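Local structure of vacuolar protein sorting-associated protein IST1 (Saccharomyces cerevisiae, 3GGY) at residues Val151-Lys154 / Ile155-Lys158. The protein acts late in sorting cargo into multivesicular bodies, regulating recruitment of the ATPase VPS4 to the ESCRT-III complex. Sequence-based numbering, arbitrary orientation.
Sequences VPEK and IIKK
Val151 reaches both isoleucines with one methyl: its CG1 sits 3.8 Å from Ile156 CG1 and 3.9 Å from CG2 of Ile155. What aims that methyl at the first turn is its place opposite the backbone N (chi1 176°). Ile156 lies along the start of the turn, its CD1 ending 3.6 Å from the carbonyl O of Val151. Cutting Ile156 back to an alanine would remove CG1 and CD1 and would probably leave a gap beside the Val151 carbonyl and Val151 CG1, which would keep its contact with Ile155 CG2. On the other flank Pro152 CB lies 4.1 Å from Ile155 CG1, and both residues also lean on Ser111 of helix 105-115. Further out, the Pro152 carbonyl takes a straight bond from Ile156 N (3.1 Å, 163°) and a weak, bent one from Ile155 N. Glu153 O accepts a hydrogen bond from Lys157 N at 2.9 Å, and Lys154 O one from Lys158 N. At the polar edge Glu153, bent at chi2 (62°), lays OE2 3.7 Å from Lys157 CD; Lys157 NZ stays 5.5 Å from Glu153 OE2, so the two charges do not touch. Lys158, one residue on, sends its NZ to OE1 of Glu68 in helix 50-82, a salt bridge. This is a helix N-terminus, Pro152 in the N-cap position and Val151 just before it, opening the short helix 153-159 in the N-terminal domain of this ESCRT-III-like protein.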
loop_
_atom_site.group_PDB
_atom_site.type_symbol
_atom_site.label_atom_id
_atom_site.label_comp_id
_atom_site.label_asym_id
_atom_site.label_seq_id
_atom_site.Cartn_x
_atom_site.Cartn_y
_atom_site.Cartn_z
ATOM N N VAL A 151 8.710 9.800 -6.267
ATOM C CA VAL A 151 7.742 8.935 -5.594
ATOM C C VAL A 151 7.214 9.754 -4.408
ATOM O O VAL A 151 7.993 10.261 -3.596
ATOM C CB VAL A 151 8.393 7.635 -5.062
ATOM C CG1 VAL A 151 7.355 6.810 -4.280
ATOM C CG2 VAL A 151 8.926 6.807 -6.223
ATOM N N PRO A 152 5.883 9.898 -4.299
ATOM C CA PRO A 152 5.235 10.656 -3.223
ATOM C C PRO A 152 5.700 10.239 -1.835
ATOM O O PRO A 152 5.862 9.053 -1.550
ATOM C CB PRO A 152 3.751 10.362 -3.435
ATOM C CG PRO A 152 3.656 10.129 -4.893
ATOM C CD PRO A 152 4.878 9.295 -5.188
ATOM N N GLU A 153 5.907 11.223 -0.972
ATOM C CA GLU A 153 6.341 10.951 0.385
ATOM C C GLU A 153 5.367 9.994 1.080
ATOM O O GLU A 153 5.789 9.116 1.827
ATOM C CB GLU A 153 6.437 12.259 1.172
ATOM C CG GLU A 153 7.186 12.130 2.480
ATOM C CD GLU A 153 8.623 11.702 2.274
ATOM O OE1 GLU A 153 9.328 12.363 1.483
ATOM O OE2 GLU A 153 9.048 10.707 2.900
ATOM N N LYS A 154 4.073 10.157 0.816
ATOM C CA LYS A 154 3.050 9.307 1.431
ATOM C C LYS A 154 3.283 7.835 1.098
ATOM O O LYS A 154 3.148 6.963 1.958
ATOM C CB LYS A 154 1.645 9.732 0.978
ATOM C CG LYS A 154 1.350 9.527 -0.501
ATOM C CD LYS A 154 -0.119 9.814 -0.803
ATOM C CE LYS A 154 -0.467 9.549 -2.265
ATOM N NZ LYS A 154 -1.908 9.851 -2.541
ATOM N N ILE A 155 3.643 7.562 -0.152
ATOM C CA ILE A 155 3.906 6.192 -0.588
ATOM C C ILE A 155 5.181 5.652 0.071
ATOM O O ILE A 155 5.227 4.512 0.526
ATOM C CB ILE A 155 4.054 6.123 -2.129
ATOM C CG1 ILE A 155 2.706 6.419 -2.799
ATOM C CG2 ILE A 155 4.584 4.757 -2.547
ATOM C CD1 ILE A 155 1.625 5.373 -2.532
ATOM N N ILE A 156 6.220 6.473 0.132
ATOM C CA ILE A 156 7.459 6.022 0.749
ATOM C C ILE A 156 7.227 5.675 2.227
ATOM O O ILE A 156 7.762 4.694 2.737
ATOM C CB ILE A 156 8.546 7.105 0.636
ATOM C CG1 ILE A 156 8.909 7.308 -0.837
ATOM C CG2 ILE A 156 9.773 6.701 1.446
ATOM C CD1 ILE A 156 9.836 8.469 -1.094
ATOM N N LYS A 157 6.400 6.471 2.893
ATOM C CA LYS A 157 6.101 6.272 4.306
ATOM C C LYS A 157 5.231 5.056 4.590
ATOM O O LYS A 157 5.397 4.393 5.609
ATOM C CB LYS A 157 5.423 7.521 4.875
ATOM C CG LYS A 157 6.279 8.779 4.793
ATOM C CD LYS A 157 7.572 8.630 5.585
ATOM C CE LYS A 157 7.301 8.407 7.068
ATOM N NZ LYS A 157 8.561 8.232 7.842
ATOM N N LYS A 158 4.298 4.763 3.695
ATOM C CA LYS A 158 3.435 3.616 3.905
ATOM C C LYS A 158 4.146 2.322 3.536
ATOM O O LYS A 158 3.769 1.253 4.006
ATOM C CB LYS A 158 2.140 3.778 3.109
ATOM C CG LYS A 158 1.342 5.004 3.539
ATOM C CD LYS A 158 -0.094 4.951 3.054
ATOM C CE LYS A 158 -0.869 6.162 3.545
ATOM N NZ LYS A 158 -0.855 6.274 5.032
#